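Local coordinates for adhesion and penetration protein autotransporter (PDB 3SYJ) that promotes bacterial adherence, aggregation and host-cell invasion as a self-associating autotransporter adhesin, and is probably also a serine protease, at residues Ile384-Gly398 with Lys406-Asn420. Residues are numbered along the deposited sequence; the frame is centred on the assembly and turned at random.
Sequences IHVSENSTVTWKVNG and KIGKGTLHVQAKGEN
Leu412 pushes CD2 against Trp394, 3.5 Å from its CB, and touches CG1 of Val392 with the same methyl group, while CD1 reaches toward the end of Ile384. The indole is sandwiched between two aliphatic groups: CD1 of Ile384 over one face and CB of Val396 over the other, both near the rim. Because Trp394 CG stands anti to the backbone N (chi1 -169°), the ring swings away from 406-420 and packs toward Leu363 and Val371 of the preceding turn. The backbones of 391-394 and 411-414 pair in parallel, their axes 21° apart, with bonds from Thr411 N to Ser390 O (2.9 Å) through Gln415 N to Trp394 O (2.8 Å). The segments are successive coils of the right-handed beta-helix of the passenger domain, each giving one strand to each of two sheets, 384-386 beside 403-407 and 391-394 beside 411-414. At the corner between the two sheets, Gly410 N bonds Val386 O at 2.7 Å, and Gly408 lays its CA over a face of the His385 ring, which stacks with Tyr364. The Lys406 side chain folds back, bringing NZ to Ile407 O (2.8 Å), Gly410 O and Asp428 O; Val386 N reaches Ile407 O from the opposite face. Asn397 and Asn420 slide past each other, amide planes 13° apart, with CG of Asn397 3.7 Å from CB of Ala416. Asn420 OD1 takes Gly398 N (2.7 Å) and Gly422 N, and ND2 donates to Ala445 O. The outer side is looser: Glu388 and Lys409 run alongside through their aliphatic parts, OE1 and NZ 5.9 Å apart, and Thr391 lies beside Thr411, whose OG1 meets a water held by Ser390 O.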
loop_
_atom_site.group_PDB
_atom_site.type_symbol
_atom_site.label_atom_id
_atom_site.label_comp_id
_atom_site.label_asym_id
_atom_site.label_seq_id
_atom_site.Cartn_x
_atom_site.Cartn_y
_atom_site.Cartn_z
ATOM N N ILE A 384 -57.256 -17.924 16.778
ATOM C CA ILE A 384 -57.024 -16.935 17.828
ATOM C C ILE A 384 -56.512 -15.629 17.254
ATOM O O ILE A 384 -55.545 -15.611 16.485
ATOM C CB ILE A 384 -56.009 -17.441 18.880
ATOM C CG1 ILE A 384 -56.458 -18.787 19.447
ATOM C CG2 ILE A 384 -55.808 -16.403 19.988
ATOM C CD1 ILE A 384 -55.436 -19.419 20.350
ATOM N N HIS A 385 -57.163 -14.535 17.629
ATOM C CA HIS A 385 -56.732 -13.213 17.194
ATOM C C HIS A 385 -56.208 -12.423 18.393
ATOM O O HIS A 385 -56.953 -12.132 19.329
ATOM C CB HIS A 385 -57.885 -12.469 16.513
ATOM C CG HIS A 385 -57.510 -11.119 15.984
ATOM N ND1 HIS A 385 -57.271 -10.037 16.806
ATOM C CD2 HIS A 385 -57.336 -10.674 14.715
ATOM C CE1 HIS A 385 -56.964 -8.986 16.065
ATOM N NE2 HIS A 385 -57.000 -9.345 14.793
ATOM N N VAL A 386 -54.924 -12.092 18.367
ATOM C CA VAL A 386 -54.307 -11.335 19.440
ATOM C C VAL A 386 -53.965 -9.932 18.957
ATOM O O VAL A 386 -53.257 -9.769 17.958
ATOM C CB VAL A 386 -53.022 -12.023 19.947
ATOM C CG1 VAL A 386 -52.426 -11.250 21.112
ATOM C CG2 VAL A 386 -53.297 -13.477 20.336
ATOM N N SER A 387 -54.469 -8.934 19.684
ATOM C CA SER A 387 -54.313 -7.519 19.336
ATOM C C SER A 387 -52.863 -7.088 19.304
ATOM O O SER A 387 -52.002 -7.720 19.922
ATOM C CB SER A 387 -55.010 -6.631 20.370
ATOM O OG SER A 387 -56.382 -6.942 20.491
ATOM N N GLU A 388 -52.610 -5.977 18.620
ATOM C CA GLU A 388 -51.292 -5.365 18.622
ATOM C C GLU A 388 -50.866 -5.054 20.052
ATOM O O GLU A 388 -51.664 -4.562 20.849
ATOM C CB GLU A 388 -51.292 -4.077 17.801
ATOM C CG GLU A 388 -49.896 -3.570 17.493
ATOM C CD GLU A 388 -49.885 -2.370 16.564
ATOM O OE1 GLU A 388 -50.973 -1.862 16.210
ATOM O OE2 GLU A 388 -48.775 -1.933 16.191
ATOM N N ASN A 389 -49.607 -5.337 20.369
ATOM C CA ASN A 389 -49.057 -5.035 21.689
ATOM C C ASN A 389 -49.621 -5.897 22.822
ATOM O O ASN A 389 -49.359 -5.640 23.986
ATOM C CB ASN A 389 -49.250 -3.552 22.018
ATOM C CG ASN A 389 -48.552 -2.641 21.030
ATOM O OD1 ASN A 389 -49.097 -1.615 20.630
ATOM N ND2 ASN A 389 -47.341 -3.013 20.628
ATOM N N SER A 390 -50.396 -6.917 22.483
ATOM C CA SER A 390 -50.960 -7.796 23.490
ATOM C C SER A 390 -50.219 -9.114 23.480
ATOM O O SER A 390 -49.775 -9.566 22.427
ATOM C CB SER A 390 -52.440 -8.036 23.224
ATOM O OG SER A 390 -53.162 -6.822 23.286
ATOM N N THR A 391 -50.064 -9.723 24.651
ATOM C CA THR A 391 -49.461 -11.043 24.733
ATOM C C THR A 391 -50.424 -12.004 25.411
ATOM O O THR A 391 -50.973 -11.713 26.478
ATOM C CB THR A 391 -48.104 -11.038 25.488
ATOM O OG1 THR A 391 -47.158 -10.202 24.803
ATOM C CG2 THR A 391 -47.538 -12.446 25.576
ATOM N N VAL A 392 -50.642 -13.147 24.774
ATOM C CA VAL A 392 -51.507 -14.161 25.337
ATOM C C VAL A 392 -50.681 -15.395 25.635
ATOM O O VAL A 392 -50.218 -16.074 24.724
ATOM C CB VAL A 392 -52.689 -14.513 24.402
ATOM C CG1 VAL A 392 -53.465 -15.704 24.953
ATOM C CG2 VAL A 392 -53.614 -13.323 24.244
ATOM N N THR A 393 -50.473 -15.658 26.922
ATOM C CA THR A 393 -49.765 -16.851 27.349
ATOM C C THR A 393 -50.706 -18.050 27.264
ATOM O O THR A 393 -51.662 -18.153 28.031
ATOM C CB THR A 393 -49.224 -16.678 28.762
ATOM O OG1 THR A 393 -48.443 -15.478 28.820
ATOM C CG2 THR A 393 -48.347 -17.863 29.144
ATOM N N TRP A 394 -50.435 -18.939 26.314
ATOM C CA TRP A 394 -51.366 -19.999 25.942
ATOM C C TRP A 394 -50.871 -21.342 26.455
ATOM O O TRP A 394 -49.944 -21.919 25.897
ATOM C CB TRP A 394 -51.514 -20.038 24.415
ATOM C CG TRP A 394 -52.632 -20.913 23.914
ATOM C CD1 TRP A 394 -52.519 -22.169 23.394
ATOM C CD2 TRP A 394 -54.030 -20.589 23.876
ATOM N NE1 TRP A 394 -53.756 -22.648 23.041
ATOM C CE2 TRP A 394 -54.702 -21.699 23.332
ATOM C CE3 TRP A 394 -54.778 -19.471 24.257
ATOM C CZ2 TRP A 394 -56.084 -21.727 23.160
ATOM C CZ3 TRP A 394 -56.147 -19.500 24.089
ATOM C CH2 TRP A 394 -56.786 -20.622 23.546
ATOM N N LYS A 395 -51.485 -21.840 27.525
ATOM C CA LYS A 395 -50.988 -23.051 28.176
ATOM C C LYS A 395 -51.883 -24.257 27.913
ATOM O O LYS A 395 -51.826 -25.260 28.624
ATOM C CB LYS A 395 -50.829 -22.815 29.677
ATOM C CG LYS A 395 -49.777 -21.768 29.999
ATOM C CD LYS A 395 -49.712 -21.437 31.485
ATOM C CE LYS A 395 -48.636 -20.391 31.749
ATOM N NZ LYS A 395 -48.687 -19.831 33.131
ATOM N N VAL A 396 -52.704 -24.155 26.876
ATOM C CA VAL A 396 -53.691 -25.178 26.572
ATOM C C VAL A 396 -53.337 -25.896 25.283
ATOM O O VAL A 396 -53.080 -25.257 24.263
ATOM C CB VAL A 396 -55.081 -24.550 26.453
ATOM C CG1 VAL A 396 -56.077 -25.556 25.947
ATOM C CG2 VAL A 396 -55.512 -24.029 27.807
ATOM N N ASN A 397 -53.314 -27.223 25.327
ATOM C CA ASN A 397 -52.961 -28.003 24.146
ATOM C C ASN A 397 -54.053 -27.992 23.082
ATOM O O ASN A 397 -55.153 -27.491 23.307
ATOM C CB ASN A 397 -52.636 -29.445 24.526
ATOM C CG ASN A 397 -51.230 -29.603 25.055
ATOM O OD1 ASN A 397 -51.012 -30.302 26.048
ATOM N ND2 ASN A 397 -50.265 -28.954 24.403
ATOM N N GLY A 398 -53.744 -28.568 21.927
ATOM C CA GLY A 398 -54.700 -28.648 20.838
ATOM C C GLY A 398 -55.188 -30.068 20.614
ATOM O O GLY A 398 -54.981 -30.947 21.450
ATOM N N LYS A 406 -53.618 -18.633 13.816
ATOM C CA LYS A 406 -53.170 -17.501 14.621
ATOM C C LYS A 406 -53.086 -16.246 13.775
ATOM O O LYS A 406 -52.319 -16.185 12.815
ATOM C CB LYS A 406 -51.811 -17.787 15.276
ATOM C CG LYS A 406 -50.993 -16.528 15.624
ATOM C CD LYS A 406 -51.407 -15.929 16.958
ATOM C CE LYS A 406 -50.635 -14.649 17.290
ATOM N NZ LYS A 406 -51.044 -13.489 16.455
ATOM N N ILE A 407 -53.887 -15.250 14.131
ATOM C CA ILE A 407 -53.869 -13.976 13.425
ATOM C C ILE A 407 -53.777 -12.826 14.418
ATOM O O ILE A 407 -53.642 -13.048 15.616
ATOM C CB ILE A 407 -55.103 -13.795 12.511
ATOM C CG1 ILE A 407 -56.402 -13.907 13.308
ATOM C CG2 ILE A 407 -55.095 -14.817 11.392
ATOM C CD1 ILE A 407 -57.642 -13.684 12.457
ATOM N N GLY A 408 -53.850 -11.599 13.920
ATOM C CA GLY A 408 -53.647 -10.435 14.759
ATOM C C GLY A 408 -52.168 -10.121 14.903
ATOM O O GLY A 408 -51.310 -11.004 14.781
ATOM N N LYS A 409 -51.864 -8.853 15.155
ATOM C CA LYS A 409 -50.480 -8.418 15.270
ATOM C C LYS A 409 -49.842 -8.809 16.604
ATOM O O LYS A 409 -48.634 -8.680 16.767
ATOM C CB LYS A 409 -50.380 -6.903 15.088
ATOM C CG LYS A 409 -50.731 -6.396 13.699
ATOM C CD LYS A 409 -50.668 -4.880 13.674
ATOM C CE LYS A 409 -51.146 -4.331 12.343
ATOM N NZ LYS A 409 -50.307 -4.838 11.216
ATOM N N GLY A 410 -50.652 -9.273 17.554
ATOM C CA GLY A 410 -50.155 -9.600 18.883
ATOM C C GLY A 410 -49.416 -10.922 18.985
ATOM O O GLY A 410 -49.259 -11.641 17.993
ATOM N N THR A 411 -48.974 -11.243 20.202
ATOM C CA THR A 411 -48.164 -12.432 20.470
ATOM C C THR A 411 -48.937 -13.582 21.135
ATOM O O THR A 411 -49.764 -13.363 22.014
ATOM C CB THR A 411 -46.940 -12.072 21.337
ATOM O OG1 THR A 411 -46.115 -11.139 20.627
ATOM C CG2 THR A 411 -46.128 -13.310 21.673
ATOM N N LEU A 412 -48.660 -14.802 20.690
ATOM C CA LEU A 412 -49.208 -16.007 21.292
ATOM C C LEU A 412 -48.018 -16.748 21.866
ATOM O O LEU A 412 -47.215 -17.299 21.122
ATOM C CB LEU A 412 -49.846 -16.894 20.223
ATOM C CG LEU A 412 -51.143 -17.660 20.488
ATOM C CD1 LEU A 412 -51.009 -19.105 20.010
ATOM C CD2 LEU A 412 -51.549 -17.622 21.937
ATOM N N HIS A 413 -47.888 -16.749 23.185
ATOM C CA HIS A 413 -46.776 -17.435 23.827
ATOM C C HIS A 413 -47.218 -18.851 24.203
ATOM O O HIS A 413 -47.871 -19.052 25.217
ATOM C CB HIS A 413 -46.315 -16.628 25.051
ATOM C CG HIS A 413 -45.181 -17.245 25.807
ATOM N ND1 HIS A 413 -44.381 -18.234 25.278
ATOM C CD2 HIS A 413 -44.690 -16.989 27.043
ATOM C CE1 HIS A 413 -43.460 -18.574 26.161
ATOM N NE2 HIS A 413 -43.625 -17.833 27.242
ATOM N N VAL A 414 -46.877 -19.823 23.367
ATOM C CA VAL A 414 -47.296 -21.208 23.591
ATOM C C VAL A 414 -46.470 -21.872 24.688
ATOM O O VAL A 414 -45.240 -21.956 24.598
ATOM C CB VAL A 414 -47.184 -22.042 22.302
ATOM C CG1 VAL A 414 -47.554 -23.507 22.560
ATOM C CG2 VAL A 414 -48.064 -21.446 21.233
ATOM N N GLN A 415 -47.154 -22.354 25.719
ATOM C CA GLN A 415 -46.475 -22.873 26.896
ATOM C C GLN A 415 -47.269 -24.000 27.555
ATOM O O GLN A 415 -47.297 -24.112 28.782
ATOM C CB GLN A 415 -46.255 -21.733 27.896
ATOM C CG GLN A 415 -44.941 -21.787 28.645
ATOM C CD GLN A 415 -44.735 -20.562 29.522
ATOM O OE1 GLN A 415 -43.655 -19.968 29.542
ATOM N NE2 GLN A 415 -45.780 -20.172 30.247
ATOM N N ALA A 416 -47.917 -24.833 26.748
ATOM C CA ALA A 416 -48.660 -25.965 27.288
ATOM C C ALA A 416 -47.722 -27.132 27.625
ATOM O O ALA A 416 -46.516 -27.061 27.377
ATOM C CB ALA A 416 -49.732 -26.405 26.302
ATOM N N LYS A 417 -48.276 -28.205 28.182
ATOM C CA LYS A 417 -47.458 -29.326 28.636
ATOM C C LYS A 417 -47.611 -30.566 27.786
ATOM O O LYS A 417 -48.721 -30.951 27.415
ATOM C CB LYS A 417 -47.764 -29.685 30.097
ATOM C CG LYS A 417 -47.026 -28.817 31.118
ATOM C CD LYS A 417 -47.284 -29.269 32.557
ATOM C CE LYS A 417 -46.714 -30.656 32.829
ATOM N NZ LYS A 417 -46.784 -31.019 34.281
ATOM N N GLY A 418 -46.480 -31.200 27.505
ATOM C CA GLY A 418 -46.469 -32.478 26.828
ATOM C C GLY A 418 -46.433 -32.381 25.317
ATOM O O GLY A 418 -45.973 -31.391 24.744
ATOM N N GLU A 419 -46.924 -33.430 24.673
ATOM C CA GLU A 419 -46.949 -33.498 23.219
ATOM C C GLU A 419 -48.275 -32.983 22.702
ATOM O O GLU A 419 -49.288 -33.670 22.791
ATOM C CB GLU A 419 -46.759 -34.941 22.759
ATOM C CG GLU A 419 -47.129 -35.175 21.306
ATOM C CD GLU A 419 -47.193 -36.650 20.953
ATOM O OE1 GLU A 419 -46.986 -37.490 21.859
ATOM O OE2 GLU A 419 -47.455 -36.971 19.771
ATOM N N ASN A 420 -48.279 -31.765 22.173
ATOM C CA ASN A 420 -49.478 -31.246 21.538
ATOM C C ASN A 420 -49.619 -31.899 20.185
ATOM O O ASN A 420 -48.683 -31.898 19.380
ATOM C CB ASN A 420 -49.419 -29.734 21.372
ATOM C CG ASN A 420 -50.577 -29.199 20.549
ATOM O OD1 ASN A 420 -51.702 -29.699 20.635
ATOM N ND2 ASN A 420 -50.308 -28.178 19.745
HETATM O O HOH W 1 -47.177 -8.495 21.474
HETATM O O HOH W 2 -50.926 -27.976 29.020
#